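Local coordinates for protein putative methyltransferase (Emericella variicolor, PDB 7DMB) that probably transfers methyl groups from S-adenosylmethionine as a trans-acting methyltransferase of calbistrin biosynthesis, and binds S-adenosyl-L-homocysteine, at residues A[349-352]-A[353-357]; A[215-218]-A[219-223]; A[116-120]-A[121-125]. One frame throughout, in Å; residues are numbered along the deposited sequence.

Contact 1: residues A[349-352]-A[353-357]; sequences WDRR and LKQAG
With CG of Asp350 anti to the backbone N (chi1 177°) and Lys354 extended beyond its own CG, the carboxylate and the ammonium group one helical turn later come together. OD2 of Asp350 and NZ of Lys354 form a salt bridge at 3.5 Å, a weak hydrogen bond at that length. The other oxygen, OD1, accepts from Leu361 N of the following strand 358-366, so the aspartate serves two partners while the flexible lysine stays at the surface. One residue along, Gln355 bends at chi2 and lies beside Arg351, both side chains pointing the same way. NE2 of Gln355 stands 4.0 Å from NH2 of Arg351, with amide and guanidinium planes 51° apart, a packing contact between two exposed polar groups. Helix 346-355 ends here in a Schellman motif: Gly357 N reaches back weakly to Lys354 O, and the positive phi of Gly357 (92°) suits a residue without a side chain. The last turn tightens as Ala356 N bonds Leu353 O at 3.0 Å. Further back, Leu353 N donates to Trp349 O at 2.7 Å. CD1 of Leu353 comes within 4.5 Å of CB of Trp349. These two apolar residues mark the inward face of the helix, where Trp349 meets Met378 and Leu353 meets Leu308 of the central sheet, while Leu295 of helix 291-301 also packs on Leu353.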
# COMPACT_ATOMS: atom_id res chain seq x y z
N TRP A 349 -4.95 -12.95 5.22
CA TRP A 349 -3.50 -13.01 5.41
C TRP A 349 -3.14 -14.07 6.45
O TRP A 349 -2.30 -14.93 6.21
CB TRP A 349 -2.94 -11.64 5.81
CG TRP A 349 -2.85 -10.68 4.64
CD1 TRP A 349 -3.67 -9.61 4.39
CD2 TRP A 349 -1.89 -10.72 3.58
NE1 TRP A 349 -3.28 -8.98 3.23
CE2 TRP A 349 -2.18 -9.63 2.72
CE3 TRP A 349 -0.82 -11.56 3.26
CZ2 TRP A 349 -1.46 -9.37 1.55
CZ3 TRP A 349 -0.08 -11.30 2.11
CH2 TRP A 349 -0.41 -10.22 1.26
N ASP A 350 -3.82 -14.04 7.60
CA ASP A 350 -3.63 -15.04 8.65
C ASP A 350 -3.68 -16.46 8.08
O ASP A 350 -2.78 -17.27 8.32
CB ASP A 350 -4.68 -14.85 9.74
CG ASP A 350 -4.59 -15.90 10.83
OD1 ASP A 350 -3.54 -15.95 11.53
OD2 ASP A 350 -5.57 -16.66 11.01
N ARG A 351 -4.74 -16.77 7.32
CA ARG A 351 -4.84 -18.07 6.65
C ARG A 351 -3.58 -18.40 5.86
O ARG A 351 -3.03 -19.50 5.97
CB ARG A 351 -6.05 -18.07 5.71
CG ARG A 351 -7.41 -18.24 6.36
CD ARG A 351 -8.42 -18.65 5.30
NE ARG A 351 -8.02 -19.90 4.64
CZ ARG A 351 -8.49 -20.34 3.47
NH1 ARG A 351 -9.39 -19.62 2.80
NH2 ARG A 351 -8.06 -21.49 2.98
N ARG A 352 -3.13 -17.46 5.05
CA ARG A 352 -2.05 -17.80 4.13
C ARG A 352 -0.70 -17.77 4.82
O ARG A 352 0.21 -18.49 4.40
CB ARG A 352 -2.10 -16.88 2.92
CG ARG A 352 -3.21 -17.29 1.98
CD ARG A 352 -3.40 -16.29 0.92
NE ARG A 352 -4.76 -16.30 0.40
CZ ARG A 352 -5.03 -16.49 -0.88
NH1 ARG A 352 -4.04 -16.72 -1.74
NH2 ARG A 352 -6.29 -16.44 -1.30
N LEU A 353 -0.56 -16.96 5.87
CA LEU A 353 0.64 -17.01 6.69
C LEU A 353 0.83 -18.39 7.29
O LEU A 353 1.94 -18.94 7.28
CB LEU A 353 0.57 -15.92 7.77
CG LEU A 353 0.92 -14.49 7.33
CD1 LEU A 353 0.31 -13.49 8.27
CD2 LEU A 353 2.44 -14.26 7.21
N LYS A 354 -0.26 -19.00 7.78
CA LYS A 354 -0.16 -20.34 8.36
C LYS A 354 0.27 -21.37 7.31
O LYS A 354 1.06 -22.28 7.61
CB LYS A 354 -1.50 -20.74 8.99
CG LYS A 354 -1.81 -19.98 10.26
CD LYS A 354 -3.24 -20.21 10.76
CE LYS A 354 -3.34 -19.91 12.26
NZ LYS A 354 -4.75 -19.58 12.70
N GLN A 355 -0.22 -21.24 6.08
CA GLN A 355 0.18 -22.12 4.99
C GLN A 355 1.64 -21.94 4.60
O GLN A 355 2.19 -22.80 3.91
CB GLN A 355 -0.69 -21.89 3.75
CG GLN A 355 -2.08 -22.48 3.84
CD GLN A 355 -3.13 -21.63 3.14
OE1 GLN A 355 -3.01 -21.33 1.96
NE2 GLN A 355 -4.17 -21.25 3.88
N ALA A 356 2.27 -20.83 4.98
CA ALA A 356 3.63 -20.53 4.55
C ALA A 356 4.68 -20.73 5.63
O ALA A 356 5.84 -20.38 5.42
CB ALA A 356 3.71 -19.09 4.04
N GLY A 357 4.30 -21.25 6.79
CA GLY A 357 5.23 -21.44 7.87
C GLY A 357 5.36 -20.31 8.87
O GLY A 357 6.35 -20.27 9.61

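Contact 2: residues A[215-218]-A[219-223]; sequences RVFE and GLNPD
Arg215 meets Gly219 through the backbone, its O accepting a weak bond from Gly219 N, while its guanidinium reaches along the outer side of the helix to Glu218, NH2 to OE2 3.2 Å. The other carboxylate oxygen of Glu218 is held by Arg187. Val216 follows, its O taking Leu220 N at 3.0 Å. With CG1 anti to the backbone N (chi1 164°), the valine lies side by side with Leu220, CG1 to CD1 4.1 Å; both apolar side chains pack on Tyr232 of strand 229-236 and on Ile190, as befits the helix of a beta-alpha-beta unit. Phe217 supplies the acceptor for the helix end. Its O receives Asn221 ND2 at 2.6 Å, nearly straight at 172° and within the amide plane, and weak bonds from Leu220 N and Asn221 N. Its ring, stacked on Tyr252, has CD1 3.9 Å from the same ND2, the ring and amide planes 58° apart. Glu218 O accepts a weak bond from Asn221 N. As the backbone bonds weaken at the C-terminal end of helix 211-220, the short amide of Asn221 thus folds back to give Phe217 O a strong, straight donor, just before Pro222, which has no N-H to offer.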
# COMPACT_ATOMS: atom_id res chain seq x y z
N ARG A 215 9.30 6.13 7.20
CA ARG A 215 8.80 5.99 8.56
C ARG A 215 9.67 5.04 9.38
O ARG A 215 9.92 5.29 10.56
CB ARG A 215 7.35 5.49 8.57
CG ARG A 215 6.38 5.93 7.46
CD ARG A 215 6.44 7.39 7.05
NE ARG A 215 6.62 8.29 8.18
CZ ARG A 215 7.14 9.50 8.07
NH1 ARG A 215 7.52 9.94 6.86
NH2 ARG A 215 7.29 10.25 9.17
N VAL A 216 10.12 3.94 8.77
CA VAL A 216 10.84 2.89 9.50
C VAL A 216 12.18 3.42 10.00
O VAL A 216 12.59 3.14 11.13
CB VAL A 216 10.99 1.64 8.61
CG1 VAL A 216 12.06 0.67 9.15
CG2 VAL A 216 9.63 0.91 8.46
N PHE A 217 12.87 4.23 9.18
CA PHE A 217 14.16 4.78 9.60
C PHE A 217 14.00 5.69 10.82
O PHE A 217 14.87 5.70 11.70
CB PHE A 217 14.80 5.55 8.44
CG PHE A 217 15.66 4.69 7.55
CD1 PHE A 217 16.67 3.90 8.10
CD2 PHE A 217 15.47 4.67 6.18
CE1 PHE A 217 17.47 3.11 7.29
CE2 PHE A 217 16.26 3.88 5.36
CZ PHE A 217 17.27 3.10 5.91
N GLU A 218 12.90 6.44 10.89
CA GLU A 218 12.67 7.31 12.04
C GLU A 218 12.58 6.50 13.33
O GLU A 218 13.10 6.91 14.38
CB GLU A 218 11.40 8.13 11.84
CG GLU A 218 11.63 9.36 10.99
CD GLU A 218 10.36 10.18 10.81
OE1 GLU A 218 9.42 10.02 11.63
OE2 GLU A 218 10.31 10.97 9.85
N GLY A 219 11.91 5.34 13.27
CA GLY A 219 11.89 4.46 14.41
C GLY A 219 13.24 3.85 14.71
O GLY A 219 13.52 3.50 15.86
N LEU A 220 14.09 3.71 13.70
CA LEU A 220 15.42 3.15 13.90
C LEU A 220 16.46 4.19 14.26
O LEU A 220 17.58 3.82 14.62
CB LEU A 220 15.88 2.40 12.64
CG LEU A 220 15.15 1.11 12.24
CD1 LEU A 220 15.72 0.60 10.92
CD2 LEU A 220 15.21 0.04 13.32
N ASN A 221 16.14 5.48 14.14
CA ASN A 221 17.06 6.57 14.46
C ASN A 221 16.38 7.53 15.41
O ASN A 221 15.97 8.64 15.03
CB ASN A 221 17.53 7.29 13.19
CG ASN A 221 18.25 6.36 12.23
OD1 ASN A 221 19.47 6.39 12.11
ND2 ASN A 221 17.48 5.52 11.53
N PRO A 222 16.23 7.14 16.68
CA PRO A 222 15.48 8.00 17.61
C PRO A 222 16.22 9.28 17.97
O PRO A 222 15.60 10.34 18.09
CB PRO A 222 15.28 7.08 18.83
CG PRO A 222 16.49 6.21 18.82
CD PRO A 222 16.86 5.99 17.36
N ASP A 223 17.54 9.22 18.15
CA ASP A 223 18.34 10.38 18.50
C ASP A 223 19.56 10.44 17.60
O ASP A 223 20.00 9.43 17.03
CB ASP A 223 18.76 10.35 19.97
CG ASP A 223 17.65 9.86 20.89
OD1 ASP A 223 17.91 8.96 21.72
OD2 ASP A 223 16.51 10.39 20.79

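Contact 3: residues A[116-120]-A[121-125]; sequences VALSD and GERLK
The ionic part joins Asp120 to Arg123: OD1 of Asp120 meets NH2 of Arg123 at 2.5 Å in a bent bond (132°), on the anti side but tilted well out of the carboxylate plane and close to the guanidinium plane, the two flat groups turned 71° apart. Among hydrogen bonds, Ser119 provides the N-cap of helix 120-134. Its OG, placed between the backbone N and the carbonyl carbon (chi1 71°), accepts from Glu122 N at 3.0 Å, an N-H the first turn would otherwise leave without a helical acceptor; a short hydroxyl side chain suits the task. Ser119 O and Asp120 O then start the regular helical pattern with Arg123 N and Leu124 N. The bent Arg123 turns back to the preceding helix, where NH1 gives a weak bond to Val116 O at 3.0 Å and a hydrogen bond to Leu115 O. A water accepts from NH2 at 2.7 Å and donates weakly to Leu118 O. Apolar contact is made by the aliphatic part of the arginine, its CG lying 3.7 Å from Leu118 CB. Arg123 thus ties the end of helix 112-117 to the start of helix 120-134, while its NE bonds Gln72 of helix 56-79, and Leu124 reaches Trp147 and Tyr150 of helix 140-157.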
# COMPACT_ATOMS: atom_id res chain seq x y z
N VAL A 116 -23.88 12.84 -10.07
CA VAL A 116 -24.34 12.41 -11.38
C VAL A 116 -25.26 13.47 -11.98
O VAL A 116 -25.24 13.71 -13.20
CB VAL A 116 -25.05 11.04 -11.29
CG1 VAL A 116 -25.74 10.69 -12.59
CG2 VAL A 116 -24.05 9.93 -10.89
N ALA A 117 -26.02 14.17 -11.13
CA ALA A 117 -26.98 15.17 -11.60
C ALA A 117 -26.32 16.47 -12.04
O ALA A 117 -26.98 17.28 -12.71
CB ALA A 117 -28.01 15.44 -10.50
N LEU A 118 -25.06 16.73 -11.68
CA LEU A 118 -24.38 17.91 -12.20
C LEU A 118 -24.21 17.78 -13.72
O LEU A 118 -24.11 16.68 -14.26
CB LEU A 118 -23.00 18.08 -11.54
CG LEU A 118 -22.86 18.30 -10.03
CD1 LEU A 118 -21.38 18.19 -9.56
CD2 LEU A 118 -23.42 19.64 -9.63
N SER A 119 -24.18 18.92 -14.41
CA SER A 119 -23.77 18.94 -15.81
C SER A 119 -22.29 18.56 -15.94
O SER A 119 -21.50 18.66 -14.99
CB SER A 119 -24.04 20.31 -16.43
OG SER A 119 -23.15 21.30 -15.93
N ASP A 120 -21.91 18.10 -17.14
CA ASP A 120 -20.50 17.84 -17.42
C ASP A 120 -19.64 19.04 -17.04
O ASP A 120 -18.58 18.88 -16.41
CB ASP A 120 -20.29 17.50 -18.90
CG ASP A 120 -20.85 16.13 -19.27
OD1 ASP A 120 -20.79 15.21 -18.42
OD2 ASP A 120 -21.32 15.95 -20.42
N GLY A 121 -20.08 20.25 -17.39
CA GLY A 121 -19.29 21.44 -17.10
C GLY A 121 -19.23 21.75 -15.61
O GLY A 121 -18.18 22.14 -15.09
N GLU A 122 -20.35 21.58 -14.91
CA GLU A 122 -20.35 21.80 -13.47
C GLU A 122 -19.52 20.75 -12.74
O GLU A 122 -18.90 21.07 -11.72
CB GLU A 122 -21.79 21.80 -12.96
CG GLU A 122 -22.42 23.17 -12.97
CD GLU A 122 -21.74 24.14 -12.01
OE1 GLU A 122 -20.99 25.00 -12.50
OE2 GLU A 122 -21.94 24.03 -10.77
N ARG A 123 -19.48 19.51 -13.25
CA ARG A 123 -18.63 18.48 -12.64
C ARG A 123 -17.15 18.83 -12.81
O ARG A 123 -16.36 18.68 -11.87
CB ARG A 123 -18.94 17.12 -13.26
CG ARG A 123 -19.90 16.26 -12.44
CD ARG A 123 -19.90 14.82 -12.93
NE ARG A 123 -20.24 14.76 -14.35
CZ ARG A 123 -21.48 14.67 -14.82
NH1 ARG A 123 -22.51 14.61 -13.99
NH2 ARG A 123 -21.69 14.63 -16.13
N LEU A 124 -16.77 19.27 -14.00
CA LEU A 124 -15.41 19.75 -14.19
C LEU A 124 -15.08 20.88 -13.22
O LEU A 124 -13.97 20.94 -12.68
CB LEU A 124 -15.22 20.21 -15.64
CG LEU A 124 -14.65 19.22 -16.66
CD1 LEU A 124 -14.36 19.96 -17.97
CD2 LEU A 124 -13.38 18.52 -16.14
N LYS A 125 -16.05 21.77 -12.96
CA LYS A 125 -15.82 22.87 -12.03
C LYS A 125 -15.60 22.35 -10.61
O LYS A 125 -14.72 22.84 -9.89
CB LYS A 125 -17.01 23.84 -12.05
CG LYS A 125 -16.85 25.07 -11.12
CD LYS A 125 -18.22 25.57 -10.65
CE LYS A 125 -18.12 26.90 -9.93
NZ LYS A 125 -17.30 27.86 -10.72
O HOH W 1 -24.27 14.69 -16.95

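In the fold
Along the chain contact 3 comes first, then contact 2, then contact 1. Contact 3 belongs to the helical N-terminal part, at the junction of helices 112-117 and 120-134, with its centre about 46 Å from that of contact 2 and about 47 Å from that of contact 1. The other two lie on helices that pack against the same seven-stranded mixed sheet: contact 2 ends the helix after strand 200-205, contact 1 ends the one before edge strand 358-366. Their centres are about 29 Å apart, and nearest atoms about 17 Å. The strand order, 3-2-1-4-5-7-6, is that of class I methyltransferases, consistent with the bound S-adenosyl-L-homocysteine.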